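Local coordinates for protein uridylate kinase (PDB 2IJ9) that probably phosphorylates UMP to UDP reversibly at the expense of ATP, a step in pyrimidine nucleotide synthesis, at residues B[114-125]-B[179-190]; B[154-163]-B[211-219]. The protein carries 1 engineered substitution. All coordinates share one frame; numbering follows the deposited sequence.

Contact 1. Residues B[114-125]-B[179-190]; sequences HTTDATAALLAE and VIDLLAAKIIER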
ATOM      1  N   HIS B 114      -9.332  -5.211  23.473  1.00147.63           N
ATOM      2  CA  HIS B 114      -9.697  -6.226  22.477  1.00144.55           C
ATOM      3  C   HIS B 114     -10.590  -5.608  21.401  1.00132.52           C
ATOM      4  O   HIS B 114     -11.276  -4.612  21.649  1.00110.31           O
ATOM      5  CB  HIS B 114     -10.347  -7.454  23.133  1.00145.69           C
ATOM      6  CG  HIS B 114      -9.388  -8.296  23.920  1.00146.49           C
ATOM      7  ND1 HIS B 114      -9.017  -7.994  25.212  1.00165.43           N
ATOM      8  CD2 HIS B 114      -8.717  -9.426  23.592  1.00154.68           C
ATOM      9  CE1 HIS B 114      -8.162  -8.902  25.649  1.00162.77           C
ATOM     10  NE2 HIS B 114      -7.963  -9.783  24.684  1.00164.75           N
ATOM     11  N   THR B 115     -10.574  -6.198  20.209  1.00120.17           N
ATOM     12  CA  THR B 115     -10.949  -5.445  19.029  1.00113.52           C
ATOM     13  C   THR B 115     -11.914  -6.092  18.052  1.00 98.78           C
ATOM     14  O   THR B 115     -12.030  -7.314  17.970  1.00 97.93           O
ATOM     15  CB  THR B 115      -9.689  -4.989  18.242  1.00132.73           C
ATOM     16  OG1 THR B 115      -8.648  -5.968  18.381  1.00156.76           O
ATOM     17  CG2 THR B 115      -9.179  -3.638  18.754  1.00139.03           C
ATOM     18  N   THR B 116     -12.590  -5.194  17.333  1.00 99.14           N
ATOM     19  CA  THR B 116     -13.452  -5.405  16.146  1.00 75.93           C
ATOM     20  C   THR B 116     -14.569  -6.424  16.238  1.00 83.11           C
ATOM     21  O   THR B 116     -15.735  -6.049  16.168  1.00 86.39           O
ATOM     22  CB  THR B 116     -12.666  -5.583  14.854  1.00 81.38           C
ATOM     23  OG1 THR B 116     -11.449  -4.828  14.926  1.00 79.32           O
ATOM     24  CG2 THR B 116     -13.515  -5.084  13.683  1.00 65.22           C
ATOM     25  N   ASP B 117     -14.215  -7.701  16.365  1.00 92.18           N
ATOM     26  CA  ASP B 117     -15.195  -8.741  16.648  1.00 89.77           C
ATOM     27  C   ASP B 117     -15.865  -8.450  17.978  1.00 81.49           C
ATOM     28  O   ASP B 117     -17.096  -8.361  18.058  1.00 75.16           O
ATOM     29  CB  ASP B 117     -14.524 -10.113  16.705  1.00101.43           C
ATOM     30  CG  ASP B 117     -13.999 -10.558  15.363  1.00132.45           C
ATOM     31  OD1 ASP B 117     -14.319  -9.893  14.353  1.00150.13           O
ATOM     32  OD2 ASP B 117     -13.270 -11.571  15.317  1.00158.39           O
ATOM     33  N   ALA B 118     -15.040  -8.284  19.013  1.00 76.45           N
ATOM     34  CA  ALA B 118     -15.530  -8.023  20.365  1.00 69.68           C
ATOM     35  C   ALA B 118     -16.261  -6.696  20.380  1.00 68.77           C
ATOM     36  O   ALA B 118     -17.411  -6.628  20.807  1.00 66.13           O
ATOM     37  CB  ALA B 118     -14.387  -8.030  21.360  1.00 63.81           C
ATOM     38  N   THR B 119     -15.605  -5.660  19.863  1.00 68.27           N
ATOM     39  CA  THR B 119     -16.213  -4.344  19.755  1.00 70.40           C
ATOM     40  C   THR B 119     -17.604  -4.399  19.133  1.00 66.15           C
ATOM     41  O   THR B 119     -18.550  -3.846  19.685  1.00 73.09           O
ATOM     42  CB  THR B 119     -15.329  -3.422  18.945  1.00 78.15           C
ATOM     43  OG1 THR B 119     -14.140  -3.145  19.699  1.00 91.43           O
ATOM     44  CG2 THR B 119     -16.065  -2.119  18.603  1.00 65.85           C
ATOM     45  N   ALA B 120     -17.731  -5.095  18.010  1.00 55.48           N
ATOM     46  CA  ALA B 120     -19.008  -5.167  17.319  1.00 69.39           C
ATOM     47  C   ALA B 120     -20.003  -6.044  18.054  1.00 67.66           C
ATOM     48  O   ALA B 120     -21.206  -5.808  17.967  1.00 76.41           O
ATOM     49  CB  ALA B 120     -18.827  -5.646  15.890  1.00 80.87           C
ATOM     50  N   ALA B 121     -19.509  -7.055  18.769  1.00 76.34           N
ATOM     51  CA  ALA B 121     -20.380  -7.902  19.598  1.00 78.73           C
ATOM     52  C   ALA B 121     -20.986  -7.061  20.711  1.00 80.66           C
ATOM     53  O   ALA B 121     -22.209  -7.038  20.873  1.00 82.44           O
ATOM     54  CB  ALA B 121     -19.623  -9.103  20.172  1.00 70.92           C
ATOM     55  N   LEU B 122     -20.126  -6.356  21.452  1.00 71.17           N
ATOM     56  CA  LEU B 122     -20.553  -5.349  22.424  1.00 66.27           C
ATOM     57  C   LEU B 122     -21.613  -4.376  21.869  1.00 70.84           C
ATOM     58  O   LEU B 122     -22.655  -4.184  22.486  1.00 74.41           O
ATOM     59  CB  LEU B 122     -19.339  -4.589  22.940  1.00 64.01           C
ATOM     60  CG  LEU B 122     -18.343  -5.460  23.717  1.00 83.93           C
ATOM     61  CD1 LEU B 122     -16.932  -4.901  23.617  1.00 79.63           C
ATOM     62  CD2 LEU B 122     -18.752  -5.624  25.164  1.00 84.03           C
ATOM     63  N   LEU B 123     -21.348  -3.793  20.700  1.00 69.96           N
ATOM     64  CA  LEU B 123     -22.284  -2.878  20.042  1.00 73.05           C
ATOM     65  C   LEU B 123     -23.634  -3.502  19.748  1.00 72.44           C
ATOM     66  O   LEU B 123     -24.669  -2.879  19.971  1.00 83.15           O
ATOM     67  CB  LEU B 123     -21.690  -2.314  18.751  1.00 70.60           C
ATOM     68  CG  LEU B 123     -22.572  -1.279  18.048  1.00 59.68           C
ATOM     69  CD1 LEU B 123     -22.878  -0.125  18.980  1.00 52.38           C
ATOM     70  CD2 LEU B 123     -21.939  -0.769  16.749  1.00 83.48           C
ATOM     71  N   ALA B 124     -23.614  -4.727  19.247  1.00 66.17           N
ATOM     72  CA  ALA B 124     -24.834  -5.475  18.982  1.00 79.43           C
ATOM     73  C   ALA B 124     -25.710  -5.579  20.231  1.00 82.55           C
ATOM     74  O   ALA B 124     -26.905  -5.269  20.207  1.00 81.36           O
ATOM     75  CB  ALA B 124     -24.484  -6.867  18.459  1.00 77.70           C
ATOM     76  N   GLU B 125     -25.086  -6.023  21.315  1.00 85.18           N
ATOM     77  CA  GLU B 125     -25.734  -6.190  22.608  1.00 80.47           C
ATOM     78  C   GLU B 125     -26.306  -4.865  23.102  1.00 72.61           C
ATOM     79  O   GLU B 125     -27.494  -4.785  23.367  1.00 90.47           O
ATOM     80  CB  GLU B 125     -24.720  -6.763  23.592  1.00 74.91           C
ATOM     81  CG  GLU B 125     -25.230  -7.083  24.968  1.00 67.30           C
ATOM     82  CD  GLU B 125     -24.082  -7.380  25.923  1.00105.94           C
ATOM     83  OE1 GLU B 125     -23.213  -6.491  26.086  1.00133.38           O
ATOM     84  OE2 GLU B 125     -24.040  -8.495  26.499  1.00118.85           O
ATOM     85  N   VAL B 179      -9.905 -15.941  14.104  1.00143.68           N
ATOM     86  CA  VAL B 179     -11.138 -15.168  14.151  1.00140.09           C
ATOM     87  C   VAL B 179     -12.157 -16.157  14.686  1.00135.59           C
ATOM     88  O   VAL B 179     -11.825 -17.322  14.797  1.00142.85           O
ATOM     89  CB  VAL B 179     -11.560 -14.726  12.729  1.00144.75           C
ATOM     90  CG1 VAL B 179     -11.059 -13.325  12.440  1.00151.53           C
ATOM     91  CG2 VAL B 179     -11.042 -15.705  11.657  1.00133.00           C
ATOM     92  N   ILE B 180     -13.353 -15.795  15.133  1.00114.69           N
ATOM     93  CA  ILE B 180     -13.773 -14.784  16.072  1.00104.13           C
ATOM     94  C   ILE B 180     -12.996 -14.829  17.408  1.00102.40           C
ATOM     95  O   ILE B 180     -12.385 -15.841  17.757  1.00 93.52           O
ATOM     96  CB  ILE B 180     -15.257 -15.146  16.375  1.00 95.96           C
ATOM     97  CG1 ILE B 180     -16.143 -13.915  16.589  1.00121.72           C
ATOM     98  CG2 ILE B 180     -15.371 -16.205  17.499  1.00 93.90           C
ATOM     99  CD1 ILE B 180     -17.591 -14.116  16.108  1.00106.53           C
ATOM    100  N   ASP B 181     -13.040 -13.720  18.148  1.00118.19           N
ATOM    101  CA  ASP B 181     -12.370 -13.582  19.448  1.00118.86           C
ATOM    102  C   ASP B 181     -13.133 -14.358  20.522  1.00114.11           C
ATOM    103  O   ASP B 181     -14.334 -14.587  20.389  1.00115.33           O
ATOM    104  CB  ASP B 181     -12.267 -12.086  19.814  1.00124.11           C
ATOM    105  CG  ASP B 181     -11.442 -11.822  21.076  1.00145.38           C
ATOM    106  OD1 ASP B 181     -10.555 -12.640  21.417  1.00156.12           O
ATOM    107  OD2 ASP B 181     -11.681 -10.775  21.723  1.00166.50           O
ATOM    108  N   LEU B 182     -12.425 -14.772  21.574  1.00112.10           N
ATOM    109  CA  LEU B 182     -13.027 -15.470  22.710  1.00110.96           C
ATOM    110  C   LEU B 182     -14.059 -14.594  23.417  1.00107.65           C
ATOM    111  O   LEU B 182     -15.183 -15.041  23.678  1.00 99.86           O
ATOM    112  CB  LEU B 182     -11.936 -15.912  23.700  1.00117.22           C
ATOM    113  CG  LEU B 182     -12.315 -16.342  25.125  1.00123.00           C
ATOM    114  CD1 LEU B 182     -13.082 -17.671  25.144  1.00101.32           C
ATOM    115  CD2 LEU B 182     -11.070 -16.418  26.002  1.00119.32           C
ATOM    116  N   LEU B 183     -13.668 -13.353  23.717  1.00106.20           N
ATOM    117  CA  LEU B 183     -14.545 -12.402  24.405  1.00107.71           C
ATOM    118  C   LEU B 183     -15.731 -12.038  23.526  1.00 97.85           C
ATOM    119  O   LEU B 183     -16.822 -11.824  24.030  1.00 82.06           O
ATOM    120  CB  LEU B 183     -13.786 -11.143  24.841  1.00109.94           C
ATOM    121  CG  LEU B 183     -12.494 -11.349  25.646  1.00136.32           C
ATOM    122  CD1 LEU B 183     -11.807 -10.018  25.944  1.00138.90           C
ATOM    123  CD2 LEU B 183     -12.740 -12.134  26.936  1.00130.82           C
ATOM    124  N   ALA B 184     -15.504 -11.993  22.214  1.00 93.08           N
ATOM    125  CA  ALA B 184     -16.580 -11.805  21.241  1.00 93.73           C
ATOM    126  C   ALA B 184     -17.632 -12.908  21.376  1.00100.97           C
ATOM    127  O   ALA B 184     -18.828 -12.622  21.492  1.00 95.76           O
ATOM    128  CB  ALA B 184     -16.022 -11.776  19.821  1.00 84.84           C
ATOM    129  N   ALA B 185     -17.163 -14.157  21.384  1.00111.57           N
ATOM    130  CA  ALA B 185     -18.011 -15.349  21.532  1.00107.23           C
ATOM    131  C   ALA B 185     -18.766 -15.368  22.857  1.00101.32           C
ATOM    132  O   ALA B 185     -19.980 -15.573  22.877  1.00 96.09           O
ATOM    133  CB  ALA B 185     -17.170 -16.615  21.387  1.00102.11           C
ATOM    134  N   LYS B 186     -18.034 -15.161  23.954  1.00 96.68           N
ATOM    135  CA  LYS B 186     -18.632 -14.997  25.280  1.00 98.67           C
ATOM    136  C   LYS B 186     -19.728 -13.935  25.246  1.00 96.53           C
ATOM    137  O   LYS B 186     -20.846 -14.182  25.709  1.00 94.35           O
ATOM    138  CB  LYS B 186     -17.564 -14.617  26.309  1.00 90.94           C
ATOM    139  CG  LYS B 186     -16.658 -15.769  26.720  1.00 97.83           C
ATOM    140  CD  LYS B 186     -15.270 -15.292  27.139  1.00120.76           C
ATOM    141  CE  LYS B 186     -15.272 -14.571  28.485  1.00139.68           C
ATOM    142  NZ  LYS B 186     -15.709 -15.440  29.614  1.00126.68           N
ATOM    143  N   ILE B 187     -19.403 -12.769  24.677  1.00 91.49           N
ATOM    144  CA  ILE B 187     -20.367 -11.690  24.496  1.00 81.63           C
ATOM    145  C   ILE B 187     -21.553 -12.140  23.637  1.00 81.21           C
ATOM    146  O   ILE B 187     -22.703 -11.853  23.982  1.00 72.84           O
ATOM    147  CB  ILE B 187     -19.716 -10.406  23.936  1.00 79.01           C
ATOM    148  CG1 ILE B 187     -18.706  -9.850  24.945  1.00 96.47           C
ATOM    149  CG2 ILE B 187     -20.779  -9.332  23.659  1.00 72.89           C
ATOM    150  CD1 ILE B 187     -17.612  -8.960  24.341  1.00101.43           C
ATOM    151  N   ILE B 188     -21.289 -12.879  22.561  1.00 83.25           N
ATOM    152  CA  ILE B 188     -22.381 -13.405  21.731  1.00 91.84           C
ATOM    153  C   ILE B 188     -23.301 -14.346  22.514  1.00101.05           C
ATOM    154  O   ILE B 188     -24.531 -14.344  22.308  1.00 92.45           O
ATOM    155  CB  ILE B 188     -21.877 -14.151  20.495  1.00 84.50           C
ATOM    156  CG1 ILE B 188     -20.963 -13.257  19.672  1.00 79.94           C
ATOM    157  CG2 ILE B 188     -23.057 -14.599  19.646  1.00 66.61           C
ATOM    158  CD1 ILE B 188     -20.126 -14.006  18.669  1.00111.68           C
ATOM    159  N   GLU B 189     -22.703 -15.139  23.406  1.00100.39           N
ATOM    160  CA  GLU B 189     -23.457 -16.076  24.239  1.00110.53           C
ATOM    161  C   GLU B 189     -24.376 -15.343  25.202  1.00107.11           C
ATOM    162  O   GLU B 189     -25.559 -15.674  25.299  1.00106.61           O
ATOM    163  CB  GLU B 189     -22.538 -17.031  25.009  1.00110.70           C
ATOM    164  CG  GLU B 189     -23.300 -18.152  25.708  1.00114.69           C
ATOM    165  CD  GLU B 189     -22.450 -18.954  26.672  1.00121.78           C
ATOM    166  OE1 GLU B 189     -21.214 -18.802  26.658  1.00147.45           O
ATOM    167  OE2 GLU B 189     -23.022 -19.746  27.450  1.00132.88           O
ATOM    168  N   ARG B 190     -23.828 -14.346  25.898  1.00106.22           N
ATOM    169  CA  ARG B 190     -24.609 -13.493  26.799  1.00 97.06           C
ATOM    170  C   ARG B 190     -25.746 -12.796  26.071  1.00 88.40           C
ATOM    171  O   ARG B 190     -26.878 -12.801  26.540  1.00 89.97           O
ATOM    172  CB  ARG B 190     -23.716 -12.454  27.477  1.00 97.96           C
ATOM    173  CG  ARG B 190     -22.975 -12.984  28.684  1.00123.99           C
ATOM    174  CD  ARG B 190     -22.395 -11.855  29.532  1.00160.52           C
ATOM    175  NE  ARG B 190     -20.941 -11.761  29.419  1.00175.82           N
ATOM    176  CZ  ARG B 190     -20.145 -11.271  30.367  1.00179.53           C
ATOM    177  NH1 ARG B 190     -20.654 -10.824  31.511  1.00186.67           N
ATOM    178  NH2 ARG B 190     -18.833 -11.233  30.176  1.00158.32           N
TER
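Ala118 and Ala184 mark where helices 117-125 and 182-190 come together, with their CA atoms 4.0 Å apart. The axes approach to 8.0 Å and run almost parallel, at 16°. Apolar packing fills the middle: Ala184 CB rests against the backbone N of Ala118, and the methylene of Asp117 joins in, its CB 3.8 Å from Ala184 CB. One turn on, with CG1 beside the backbone N (chi1 -64°), Ile187 sends CG2 to Ala121 CB (3.7 Å) and CD1 to Leu122, 3.6 Å from CD2.

A CH-pi contact joins the N-terminal ends. Leu183 CD1 covers one face of the ring of His114, a residue predicted to bind UMP, 3.6 Å from its centroid.

Among the polar groups, the Asp117 carboxylate turns to the chain entering helix 182-190, OD2 lying 3.3 Å from Ile180 CA and close to Asp181 N without a hydrogen bond. Asp181 OD2 approaches His114 CD2 obliquely. At the margin, Glu125 OE2 is 5.4 Å from Arg190 NE, too far for an ion pair though probably a mild attraction. Helix 117-125 also packs on strand 2-7 through Ala120 and Ala124. With no hydrogen bond crossing, side-chain packing joins the helices, and the alanines between them are consistent with their close approach.

Contact 2. Residues B[154-163]-B[211-219]; sequences KYDRLSPQQL and GEAVGTVIA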
ATOM      1  N   LYS B 154     -15.880 -26.443   8.073  1.00106.82           N
ATOM      2  CA  LYS B 154     -16.602 -25.440   8.858  1.00107.12           C
ATOM      3  C   LYS B 154     -17.816 -26.088   9.533  1.00108.31           C
ATOM      4  O   LYS B 154     -18.222 -27.200   9.174  1.00120.14           O
ATOM      5  CB  LYS B 154     -17.031 -24.232   7.994  1.00104.14           C
ATOM      6  CG  LYS B 154     -18.341 -24.425   7.223  1.00 97.14           C
ATOM      7  CD  LYS B 154     -18.743 -23.179   6.447  1.00 85.75           C
ATOM      8  CE  LYS B 154     -19.929 -23.472   5.529  1.00 96.64           C
ATOM      9  NZ  LYS B 154     -20.260 -22.364   4.578  1.00104.27           N
ATOM     10  N   TYR B 155     -18.389 -25.392  10.508  1.00 98.36           N
ATOM     11  CA  TYR B 155     -19.638 -25.819  11.123  1.00 93.06           C
ATOM     12  C   TYR B 155     -20.763 -24.933  10.592  1.00 97.24           C
ATOM     13  O   TYR B 155     -20.791 -23.741  10.889  1.00 95.40           O
ATOM     14  CB  TYR B 155     -19.551 -25.683  12.636  1.00 90.63           C
ATOM     15  CG  TYR B 155     -18.408 -26.451  13.258  1.00 98.85           C
ATOM     16  CD1 TYR B 155     -18.636 -27.672  13.876  1.00 93.14           C
ATOM     17  CD2 TYR B 155     -17.099 -25.950  13.238  1.00109.03           C
ATOM     18  CE1 TYR B 155     -17.599 -28.389  14.457  1.00 91.63           C
ATOM     19  CE2 TYR B 155     -16.051 -26.663  13.809  1.00115.40           C
ATOM     20  CZ  TYR B 155     -16.308 -27.886  14.426  1.00110.33           C
ATOM     21  OH  TYR B 155     -15.289 -28.615  15.017  1.00102.22           O
ATOM     22  N   ASP B 156     -21.679 -25.510   9.811  1.00104.36           N
ATOM     23  CA  ASP B 156     -22.758 -24.737   9.159  1.00106.62           C
ATOM     24  C   ASP B 156     -23.757 -24.070  10.114  1.00104.97           C
ATOM     25  O   ASP B 156     -24.349 -23.035   9.777  1.00104.05           O
ATOM     26  CB  ASP B 156     -23.479 -25.571   8.105  1.00111.55           C
ATOM     27  CG  ASP B 156     -22.834 -25.450   6.743  1.00130.09           C
ATOM     28  OD1 ASP B 156     -23.123 -24.464   6.035  1.00151.46           O
ATOM     29  OD2 ASP B 156     -22.033 -26.339   6.384  1.00145.06           O
ATOM     30  N   ARG B 157     -23.950 -24.670  11.286  1.00 91.62           N
ATOM     31  CA  ARG B 157     -24.547 -23.959  12.420  1.00 93.97           C
ATOM     32  C   ARG B 157     -23.866 -24.327  13.739  1.00 87.75           C
ATOM     33  O   ARG B 157     -23.104 -25.299  13.792  1.00 96.28           O
ATOM     34  CB  ARG B 157     -26.063 -24.156  12.501  1.00 85.16           C
ATOM     35  CG  ARG B 157     -26.532 -25.588  12.422  1.00130.75           C
ATOM     36  CD  ARG B 157     -27.834 -25.769  13.187  1.00160.50           C
ATOM     37  NE  ARG B 157     -27.619 -25.749  14.635  1.00168.06           N
ATOM     38  CZ  ARG B 157     -28.543 -26.058  15.543  1.00173.89           C
ATOM     39  NH1 ARG B 157     -29.765 -26.412  15.164  1.00191.17           N
ATOM     40  NH2 ARG B 157     -28.245 -26.014  16.834  1.00162.99           N
ATOM     41  N   LEU B 158     -24.130 -23.532  14.782  1.00 86.24           N
ATOM     42  CA  LEU B 158     -23.554 -23.737  16.123  1.00 91.44           C
ATOM     43  C   LEU B 158     -24.435 -23.105  17.181  1.00103.96           C
ATOM     44  O   LEU B 158     -25.226 -22.205  16.890  1.00111.56           O
ATOM     45  CB  LEU B 158     -22.157 -23.103  16.251  1.00 93.40           C
ATOM     46  CG  LEU B 158     -20.873 -23.840  15.848  1.00 93.65           C
ATOM     47  CD1 LEU B 158     -19.630 -23.031  16.239  1.00101.53           C
ATOM     48  CD2 LEU B 158     -20.826 -25.230  16.466  1.00 93.06           C
ATOM     49  N   SER B 159     -24.289 -23.574  18.415  1.00105.18           N
ATOM     50  CA  SER B 159     -24.853 -22.875  19.551  1.00 94.57           C
ATOM     51  C   SER B 159     -23.748 -21.956  20.021  1.00 99.11           C
ATOM     52  O   SER B 159     -22.570 -22.266  19.820  1.00 98.77           O
ATOM     53  CB  SER B 159     -25.165 -23.837  20.681  1.00100.76           C
ATOM     54  OG  SER B 159     -24.039 -23.943  21.541  1.00106.48           O
ATOM     55  N   PRO B 160     -24.120 -20.816  20.626  1.00100.34           N
ATOM     56  CA  PRO B 160     -23.216 -19.974  21.405  1.00 97.25           C
ATOM     57  C   PRO B 160     -22.223 -20.783  22.254  1.00102.71           C
ATOM     58  O   PRO B 160     -21.006 -20.617  22.099  1.00101.96           O
ATOM     59  CB  PRO B 160     -24.169 -19.186  22.320  1.00 85.96           C
ATOM     60  CG  PRO B 160     -25.560 -19.394  21.775  1.00 97.44           C
ATOM     61  CD  PRO B 160     -25.468 -20.229  20.536  1.00102.74           C
ATOM     62  N   GLN B 161     -22.744 -21.659  23.117  1.00107.02           N
ATOM     63  CA  GLN B 161     -21.917 -22.471  24.022  1.00113.18           C
ATOM     64  C   GLN B 161     -20.882 -23.285  23.256  1.00114.65           C
ATOM     65  O   GLN B 161     -19.715 -23.367  23.663  1.00116.63           O
ATOM     66  CB  GLN B 161     -22.779 -23.411  24.873  1.00113.43           C
ATOM     67  CG  GLN B 161     -23.581 -22.736  25.978  1.00130.71           C
ATOM     68  CD  GLN B 161     -24.881 -22.116  25.483  1.00146.69           C
ATOM     69  OE1 GLN B 161     -25.292 -22.324  24.339  1.00132.20           O
ATOM     70  NE2 GLN B 161     -25.533 -21.347  26.347  1.00143.26           N
ATOM     71  N   GLN B 162     -21.322 -23.880  22.148  1.00110.61           N
ATOM     72  CA  GLN B 162     -20.438 -24.624  21.266  1.00112.63           C
ATOM     73  C   GLN B 162     -19.295 -23.729  20.781  1.00111.18           C
ATOM     74  O   GLN B 162     -18.111 -24.078  20.941  1.00101.24           O
ATOM     75  CB  GLN B 162     -21.216 -25.174  20.069  1.00114.58           C
ATOM     76  CG  GLN B 162     -22.245 -26.252  20.389  1.00101.11           C
ATOM     77  CD  GLN B 162     -22.943 -26.755  19.134  1.00116.13           C
ATOM     78  OE1 GLN B 162     -24.038 -26.307  18.791  1.00131.77           O
ATOM     79  NE2 GLN B 162     -22.296 -27.676  18.427  1.00112.44           N
ATOM     80  N   LEU B 163     -19.665 -22.577  20.211  1.00109.20           N
ATOM     81  CA  LEU B 163     -18.703 -21.593  19.708  1.00101.56           C
ATOM     82  C   LEU B 163     -17.715 -21.185  20.785  1.00 98.19           C
ATOM     83  O   LEU B 163     -16.515 -21.096  20.526  1.00 90.74           O
ATOM     84  CB  LEU B 163     -19.404 -20.347  19.161  1.00 94.24           C
ATOM     85  CG  LEU B 163     -18.469 -19.159  18.888  1.00102.45           C
ATOM     86  CD1 LEU B 163     -17.514 -19.432  17.708  1.00 87.54           C
ATOM     87  CD2 LEU B 163     -19.252 -17.857  18.697  1.00102.68           C
ATOM     88  N   GLY B 211     -31.013 -13.870   6.022  1.00103.40           N
ATOM     89  CA  GLY B 211     -31.180 -15.014   6.922  1.00104.11           C
ATOM     90  C   GLY B 211     -30.999 -16.392   6.311  1.00103.02           C
ATOM     91  O   GLY B 211     -31.808 -17.293   6.542  1.00105.92           O
ATOM     92  N   GLU B 212     -29.928 -16.566   5.541  1.00105.92           N
ATOM     93  CA  GLU B 212     -29.709 -17.796   4.776  1.00103.33           C
ATOM     94  C   GLU B 212     -28.508 -18.600   5.267  1.00113.57           C
ATOM     95  O   GLU B 212     -27.832 -18.215   6.230  1.00117.13           O
ATOM     96  CB  GLU B 212     -29.539 -17.465   3.293  1.00 87.95           C
ATOM     97  CG  GLU B 212     -30.599 -16.514   2.759  1.00 88.93           C
ATOM     98  CD  GLU B 212     -30.375 -16.123   1.312  1.00116.28           C
ATOM     99  OE1 GLU B 212     -29.540 -16.775   0.639  1.00107.51           O
ATOM    100  OE2 GLU B 212     -31.038 -15.163   0.849  1.00120.22           O
ATOM    101  N   ALA B 213     -28.253 -19.725   4.600  1.00117.49           N
ATOM    102  CA  ALA B 213     -27.095 -20.556   4.911  1.00113.74           C
ATOM    103  C   ALA B 213     -25.836 -19.944   4.316  1.00108.63           C
ATOM    104  O   ALA B 213     -25.555 -20.091   3.126  1.00111.60           O
ATOM    105  CB  ALA B 213     -27.293 -21.990   4.412  1.00111.84           C
ATOM    106  N   VAL B 214     -25.111 -19.218   5.159  1.00100.83           N
ATOM    107  CA  VAL B 214     -23.752 -18.773   4.849  1.00 85.83           C
ATOM    108  C   VAL B 214     -22.861 -19.064   6.052  1.00 70.86           C
ATOM    109  O   VAL B 214     -23.321 -19.103   7.200  1.00 64.33           O
ATOM    110  CB  VAL B 214     -23.662 -17.273   4.432  1.00 72.97           C
ATOM    111  CG1 VAL B 214     -23.751 -17.133   2.937  1.00 78.97           C
ATOM    112  CG2 VAL B 214     -24.755 -16.463   5.086  1.00 89.49           C
ATOM    113  N   GLY B 215     -21.595 -19.303   5.756  1.00 59.61           N
ATOM    114  CA  GLY B 215     -20.584 -19.621   6.744  1.00 80.61           C
ATOM    115  C   GLY B 215     -21.046 -20.461   7.907  1.00 77.42           C
ATOM    116  O   GLY B 215     -21.497 -21.593   7.752  1.00 90.85           O
ATOM    117  N   THR B 216     -20.936 -19.875   9.083  1.00 73.40           N
ATOM    118  CA  THR B 216     -21.345 -20.519  10.303  1.00 79.66           C
ATOM    119  C   THR B 216     -22.408 -19.635  10.935  1.00 99.12           C
ATOM    120  O   THR B 216     -22.137 -18.478  11.302  1.00112.95           O
ATOM    121  CB  THR B 216     -20.144 -20.656  11.259  1.00 92.45           C
ATOM    122  OG1 THR B 216     -19.141 -21.490  10.647  1.00 81.53           O
ATOM    123  CG2 THR B 216     -20.580 -21.236  12.630  1.00 78.33           C
ATOM    124  N   VAL B 217     -23.625 -20.165  11.032  1.00 97.30           N
ATOM    125  CA  VAL B 217     -24.689 -19.452  11.730  1.00 88.95           C
ATOM    126  C   VAL B 217     -24.603 -19.833  13.203  1.00 89.73           C
ATOM    127  O   VAL B 217     -24.299 -20.977  13.534  1.00103.24           O
ATOM    128  CB  VAL B 217     -26.086 -19.744  11.154  1.00 75.21           C
ATOM    129  CG1 VAL B 217     -27.087 -18.698  11.649  1.00 65.55           C
ATOM    130  CG2 VAL B 217     -26.051 -19.767   9.621  1.00 82.41           C
ATOM    131  N   ILE B 218     -24.805 -18.859  14.083  1.00 92.63           N
ATOM    132  CA  ILE B 218     -24.758 -19.113  15.515  1.00 98.12           C
ATOM    133  C   ILE B 218     -26.008 -18.506  16.150  1.00116.57           C
ATOM    134  O   ILE B 218     -26.264 -17.306  15.993  1.00124.78           O
ATOM    135  CB  ILE B 218     -23.452 -18.568  16.161  1.00 89.53           C
ATOM    136  CG1 ILE B 218     -22.237 -18.981  15.320  1.00 87.59           C
ATOM    137  CG2 ILE B 218     -23.321 -19.040  17.620  1.00 69.97           C
ATOM    138  CD1 ILE B 218     -20.918 -18.928  16.038  1.00 65.32           C
ATOM    139  N   ALA B 219     -26.796 -19.348  16.829  1.00126.13           N
ATOM    140  CA  ALA B 219     -28.066 -18.931  17.455  1.00127.97           C
ATOM    141  C   ALA B 219     -28.465 -19.808  18.643  1.00122.31           C
ATOM    142  O   ALA B 219     -28.077 -20.972  18.730  1.00124.81           O
ATOM    143  CB  ALA B 219     -29.193 -18.893  16.421  1.00114.26           C
TER
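Ile218 is the main bump, and the turn from strand 157-158 into helix 160-166 shapes the hollow around it. Its CG1 stands anti to the carbonyl carbon (chi1 -47°) and carries CD1 to the side chain of Leu163, which it crosses at about a right angle. The other branch, CG2, fits beside the Pro160 ring, 3.8 Å from CD. Ser159 and Gln162 form a capping box that starts the helix.

The C-terminal strand 216-218 pairs in parallel with 157-158, the last strand at this end of the sheet, and antiparallel with 195-199 on its other side. Val217 N gives a straight bond to Asp156 O (3.2 Å, 176°), a weak one returns from Leu158 N to Val217 O, and Ala219 N bonds to Leu158 O at 3.3 Å.

Thr216 fits against the Tyr155 carbonyl, just before the turn at Asp156: its OG1 donates to Tyr155 O (2.8 Å) and accepts from Val141 N, while CG2 packs 4.1 Å from Leu158 CD1. A valine in its place is likely to leave Tyr155 O and Val141 N without the hydroxyl they share. Beyond it the extended chain of Lys154 lies across the Gly215 carbonyl and touches Tyr142, a predicted ATP-binding residue.

In the fold
Contact 1 packs helix on helix over the sheet; contact 2 lies farther out at the sheet's end, its centre about 16 Å from the centre of the chain, against about 9 Å for contact 1. Contact 1 has no hydrogen bond across it, whereas contact 2 combines backbone pairing with apolar filling. Each mixes buried and exposed residues. Helix 160-166 bridges them, since Leu163 meets Ile180 and Ala185, and Pro160 packs on Glu189. Their segments alternate along the chain. Both belong to the layered alpha/beta fold of the amino acid kinase family: contact 1 holds part of the predicted UMP loop and, through Val179, borders predicted ATP residue Thr136; contact 2 borders another, Tyr142, through Lys154.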